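Long-range contact in 70 kDa peptidylprolyl isomerase, putative (Plasmodium falciparum, PDB 2FBN), which probably acts as an FK506-binding peptidylprolyl isomerase whose C-terminal tetratricopeptide repeat domain binds the C-terminal pentapeptide of Hsp90: residues Lys34-Gly45 and Ala57-Phe68. Numbering follows the deposited sequence.
Sequences KVQSAFDIKEEG and AIVKYKEALDFF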
loop_
_atom_site.group_PDB
_atom_site.type_symbol
_atom_site.label_atom_id
_atom_site.label_comp_id
_atom_site.label_asym_id
_atom_site.label_seq_id
_atom_site.Cartn_x
_atom_site.Cartn_y
_atom_site.Cartn_z
ATOM N N LYS A 34 -12.316 -6.373 15.835
ATOM C CA LYS A 34 -11.326 -6.073 14.793
ATOM C C LYS A 34 -9.924 -6.324 15.337
ATOM O O LYS A 34 -9.118 -6.989 14.692
ATOM C CB LYS A 34 -11.465 -4.650 14.260
ATOM C CG LYS A 34 -12.742 -4.443 13.450
ATOM C CD LYS A 34 -12.826 -3.034 12.930
ATOM C CE LYS A 34 -14.105 -2.810 12.141
ATOM N NZ LYS A 34 -14.181 -1.418 11.649
ATOM N N VAL A 35 -9.662 -5.833 16.545
ATOM C CA VAL A 35 -8.363 -6.042 17.198
ATOM C C VAL A 35 -8.079 -7.522 17.441
ATOM O O VAL A 35 -6.986 -8.008 17.105
ATOM C CB VAL A 35 -8.250 -5.253 18.520
ATOM C CG1 VAL A 35 -6.921 -5.575 19.245
ATOM C CG2 VAL A 35 -8.317 -3.758 18.237
ATOM N N GLN A 36 -9.057 -8.232 18.011
ATOM C CA GLN A 36 -8.880 -9.653 18.324
ATOM C C GLN A 36 -8.603 -10.490 17.079
ATOM O O GLN A 36 -7.678 -11.308 17.072
ATOM C CB GLN A 36 -10.076 -10.216 19.114
ATOM C CG GLN A 36 -9.842 -11.629 19.654
ATOM C CD GLN A 36 -8.576 -11.744 20.494
ATOM O OE1 GLN A 36 -8.442 -11.097 21.536
ATOM N NE2 GLN A 36 -7.635 -12.572 20.039
ATOM N N SER A 37 -9.402 -10.274 16.034
ATOM C CA SER A 37 -9.256 -11.011 14.783
ATOM C C SER A 37 -7.918 -10.681 14.116
ATOM O O SER A 37 -7.239 -11.575 13.614
ATOM C CB SER A 37 -10.421 -10.739 13.830
ATOM O OG SER A 37 -11.673 -11.108 14.411
ATOM N N ALA A 38 -7.551 -9.401 14.108
ATOM C CA ALA A 38 -6.252 -8.991 13.541
ATOM C C ALA A 38 -5.092 -9.693 14.269
ATOM O O ALA A 38 -4.171 -10.212 13.636
ATOM C CB ALA A 38 -6.083 -7.469 13.593
ATOM N N PHE A 39 -5.159 -9.739 15.597
ATOM C CA PHE A 39 -4.116 -10.423 16.372
ATOM C C PHE A 39 -4.060 -11.912 15.979
ATOM O O PHE A 39 -2.991 -12.450 15.699
ATOM C CB PHE A 39 -4.354 -10.260 17.872
ATOM C CG PHE A 39 -3.338 -10.977 18.720
ATOM C CD1 PHE A 39 -2.128 -10.373 19.031
ATOM C CD2 PHE A 39 -3.593 -12.256 19.197
ATOM C CE1 PHE A 39 -1.176 -11.036 19.818
ATOM C CE2 PHE A 39 -2.643 -12.935 19.977
ATOM C CZ PHE A 39 -1.441 -12.327 20.277
ATOM N N ASP A 40 -5.224 -12.556 15.928
ATOM C CA ASP A 40 -5.311 -13.987 15.641
ATOM C C ASP A 40 -4.790 -14.314 14.246
ATOM O O ASP A 40 -4.049 -15.296 14.046
ATOM C CB ASP A 40 -6.753 -14.465 15.768
ATOM C CG ASP A 40 -7.227 -14.543 17.213
ATOM O OD1 ASP A 40 -6.384 -14.521 18.146
ATOM O OD2 ASP A 40 -8.463 -14.619 17.391
ATOM N N ILE A 41 -5.174 -13.485 13.275
ATOM C CA ILE A 41 -4.745 -13.682 11.894
ATOM C C ILE A 41 -3.225 -13.442 11.759
ATOM O O ILE A 41 -2.539 -14.182 11.038
ATOM C CB ILE A 41 -5.594 -12.826 10.919
ATOM C CG1 ILE A 41 -7.047 -13.347 10.944
ATOM C CG2 ILE A 41 -5.027 -12.884 9.492
ATOM C CD1 ILE A 41 -8.076 -12.369 10.434
ATOM N N LYS A 42 -2.710 -12.443 12.478
ATOM C CA LYS A 42 -1.268 -12.203 12.539
ATOM C C LYS A 42 -0.550 -13.475 13.027
ATOM O O LYS A 42 0.448 -13.884 12.445
ATOM C CB LYS A 42 -0.932 -11.007 13.442
ATOM C CG LYS A 42 0.572 -10.707 13.527
ATOM C CD LYS A 42 0.965 -10.051 14.849
ATOM C CE LYS A 42 0.506 -10.844 16.063
ATOM N NZ LYS A 42 1.512 -10.827 17.161
ATOM N N GLU A 43 -1.079 -14.104 14.075
ATOM C CA GLU A 43 -0.465 -15.337 14.582
ATOM C C GLU A 43 -0.471 -16.453 13.524
ATOM O O GLU A 43 0.502 -17.193 13.391
ATOM C CB GLU A 43 -1.116 -15.795 15.895
ATOM C CG GLU A 43 -1.015 -14.780 17.033
ATOM C CD GLU A 43 0.359 -14.688 17.656
ATOM O OE1 GLU A 43 1.211 -13.954 17.104
ATOM O OE2 GLU A 43 0.585 -15.330 18.719
ATOM N N GLU A 44 -1.545 -16.556 12.750
ATOM C CA GLU A 44 -1.591 -17.498 11.628
ATOM C C GLU A 44 -0.488 -17.221 10.604
ATOM O O GLU A 44 0.119 -18.152 10.053
ATOM C CB GLU A 44 -2.932 -17.432 10.913
ATOM C CG GLU A 44 -4.120 -17.930 11.728
ATOM C CD GLU A 44 -5.405 -17.833 10.942
ATOM O OE1 GLU A 44 -5.486 -18.424 9.840
ATOM O OE2 GLU A 44 -6.340 -17.168 11.425
ATOM N N GLY A 45 -0.265 -15.931 10.338
ATOM C CA GLY A 45 0.837 -15.497 9.474
ATOM C C GLY A 45 2.180 -15.967 10.014
ATOM O O GLY A 45 3.001 -16.520 9.257
ATOM N N ALA A 57 2.049 -16.634 4.402
ATOM C CA ALA A 57 2.246 -15.683 5.495
ATOM C C ALA A 57 1.864 -14.265 5.074
ATOM O O ALA A 57 1.184 -13.552 5.823
ATOM C CB ALA A 57 3.678 -15.724 5.997
ATOM N N ILE A 58 2.276 -13.882 3.865
ATOM C CA ILE A 58 1.969 -12.545 3.328
ATOM C C ILE A 58 0.455 -12.296 3.301
ATOM O O ILE A 58 -0.019 -11.252 3.775
ATOM C CB ILE A 58 2.587 -12.356 1.932
ATOM C CG1 ILE A 58 4.119 -12.254 2.058
ATOM C CG2 ILE A 58 1.979 -11.133 1.242
ATOM C CD1 ILE A 58 4.873 -12.416 0.740
ATOM N N VAL A 59 -0.296 -13.258 2.762
ATOM C CA VAL A 59 -1.759 -13.140 2.724
ATOM C C VAL A 59 -2.330 -12.863 4.122
ATOM O O VAL A 59 -3.125 -11.921 4.301
ATOM C CB VAL A 59 -2.394 -14.392 2.064
ATOM C CG1 VAL A 59 -3.905 -14.351 2.184
ATOM C CG2 VAL A 59 -1.943 -14.505 0.571
ATOM N N LYS A 60 -1.883 -13.629 5.118
ATOM C CA LYS A 60 -2.402 -13.486 6.494
ATOM C C LYS A 60 -2.061 -12.132 7.101
ATOM O O LYS A 60 -2.932 -11.467 7.683
ATOM C CB LYS A 60 -1.925 -14.613 7.412
ATOM C CG LYS A 60 -2.431 -15.996 6.988
ATOM C CD LYS A 60 -3.937 -16.136 7.192
ATOM C CE LYS A 60 -4.373 -17.556 6.863
ATOM N NZ LYS A 60 -5.839 -17.710 6.964
ATOM N N TYR A 61 -0.803 -11.713 6.960
ATOM C CA TYR A 61 -0.431 -10.394 7.489
ATOM C C TYR A 61 -1.267 -9.282 6.861
ATOM O O TYR A 61 -1.688 -8.364 7.549
ATOM C CB TYR A 61 1.048 -10.105 7.309
ATOM C CG TYR A 61 1.957 -11.036 8.084
ATOM C CD1 TYR A 61 1.736 -11.304 9.446
ATOM C CD2 TYR A 61 3.065 -11.605 7.464
ATOM C CE1 TYR A 61 2.606 -12.156 10.161
ATOM C CE2 TYR A 61 3.927 -12.453 8.149
ATOM C CZ TYR A 61 3.700 -12.724 9.501
ATOM O OH TYR A 61 4.575 -13.578 10.160
ATOM N N LYS A 62 -1.500 -9.377 5.557
ATOM C CA LYS A 62 -2.333 -8.375 4.877
ATOM C C LYS A 62 -3.786 -8.401 5.370
ATOM O O LYS A 62 -4.398 -7.354 5.604
ATOM C CB LYS A 62 -2.253 -8.554 3.372
ATOM C CG LYS A 62 -0.926 -8.058 2.828
ATOM C CD LYS A 62 -0.891 -8.047 1.328
ATOM C CE LYS A 62 0.212 -7.090 0.897
ATOM N NZ LYS A 62 0.201 -6.840 -0.565
ATOM N N GLU A 63 -4.346 -9.600 5.506
ATOM C CA GLU A 63 -5.682 -9.747 6.107
ATOM C C GLU A 63 -5.771 -9.116 7.510
ATOM O O GLU A 63 -6.747 -8.429 7.832
ATOM C CB GLU A 63 -6.050 -11.229 6.178
ATOM C CG GLU A 63 -6.389 -11.838 4.823
ATOM C CD GLU A 63 -6.693 -13.341 4.896
ATOM O OE1 GLU A 63 -6.541 -13.940 5.982
ATOM O OE2 GLU A 63 -7.089 -13.904 3.850
ATOM N N ALA A 64 -4.766 -9.364 8.353
ATOM C CA ALA A 64 -4.699 -8.739 9.678
ATOM C C ALA A 64 -4.817 -7.208 9.578
ATOM O O ALA A 64 -5.633 -6.577 10.267
ATOM C CB ALA A 64 -3.388 -9.131 10.408
ATOM N N LEU A 65 -3.988 -6.626 8.712
ATOM C CA LEU A 65 -3.976 -5.172 8.505
ATOM C C LEU A 65 -5.305 -4.632 7.962
ATOM O O LEU A 65 -5.695 -3.499 8.274
ATOM C CB LEU A 65 -2.822 -4.762 7.592
ATOM C CG LEU A 65 -1.441 -4.902 8.246
ATOM C CD1 LEU A 65 -0.350 -4.598 7.220
ATOM C CD2 LEU A 65 -1.332 -4.000 9.492
ATOM N N ASP A 66 -5.977 -5.432 7.131
ATOM C CA ASP A 66 -7.282 -5.046 6.560
ATOM C C ASP A 66 -8.345 -4.741 7.632
ATOM O O ASP A 66 -9.245 -3.925 7.403
ATOM C CB ASP A 66 -7.778 -6.136 5.616
ATOM C CG ASP A 66 -6.969 -6.216 4.317
ATOM O OD1 ASP A 66 -6.233 -5.270 3.994
ATOM O OD2 ASP A 66 -7.097 -7.238 3.617
ATOM N N PHE A 67 -8.215 -5.366 8.804
ATOM C CA PHE A 67 -9.118 -5.064 9.925
ATOM C C PHE A 67 -9.016 -3.630 10.408
ATOM O O PHE A 67 -9.929 -3.141 11.047
ATOM C CB PHE A 67 -8.916 -6.029 11.078
ATOM C CG PHE A 67 -9.635 -7.313 10.876
ATOM C CD1 PHE A 67 -11.013 -7.386 11.086
ATOM C CD2 PHE A 67 -8.952 -8.444 10.444
ATOM C CE1 PHE A 67 -11.702 -8.596 10.880
ATOM C CE2 PHE A 67 -9.626 -9.644 10.234
ATOM C CZ PHE A 67 -11.012 -9.716 10.457
ATOM N N PHE A 68 -7.912 -2.959 10.069
ATOM C CA PHE A 68 -7.679 -1.589 10.517
ATOM C C PHE A 68 -7.930 -0.519 9.453
ATOM O O PHE A 68 -7.680 0.652 9.698
ATOM C CB PHE A 68 -6.267 -1.463 11.103
ATOM C CG PHE A 68 -6.048 -2.371 12.274
ATOM C CD1 PHE A 68 -6.969 -2.381 13.326
ATOM C CD2 PHE A 68 -4.933 -3.201 12.334
ATOM C CE1 PHE A 68 -6.788 -3.242 14.426
ATOM C CE2 PHE A 68 -4.741 -4.049 13.437
ATOM C CZ PHE A 68 -5.674 -4.066 14.470
HETATM O O HOH W 1 -11.947 -1.661 9.922
#
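Gly45 and Tyr61 meet where helices 31-50 and 54-66 come close: the glycine CA sits over one face of the phenol ring, offset toward its rim, in a CH-pi contact 4.2 Å from the centroid. Lys60 CB lies 3.6 Å from the same Gly45 CA, so the bare glycine backbone packs against both residues. The ring's hydroxyl is hydrogen-bonded to Asn46 OD1, while Leu94 of helix 77-100 touches the tyrosine side chain. Two turns earlier on helix 31-50, Ala38 faces Ala64: Ala64 CB rests 3.5 Å from Ala38 O, and Ala38 CB is equally near Ala64 O. With such small residues at the interface the axes of 34-45 and 57-66 approach to 7.7 Å and run antiparallel at 169°, the helix hairpin from which tetratricopeptide repeat domains are built. Ile41 turns CG2, anti to its own N, into the other helix, against Glu63 CB and Ala64 CB. At the 57-68 segment's C-terminal end two phenylalanines pack on different parts of helix 31-50. Phe67 takes Ser37 CB over one face, 3.9 Å from the centroid, and stacks edge-to-face with Tyr29; Phe68 brings CZ to 3.5 Å from Ala38 CB and meets Val35 CG2 at its edge. Lys34, extended beyond CG, lays CD beside Phe67 O, and a water joins that carbonyl to NZ. Along one side of the pair, Lys60, bent at chi2 (-69°), swings NZ to 3.0 Å from Glu44 OE1, a salt bridge in which the ammonium meets the carboxylate from above its plane.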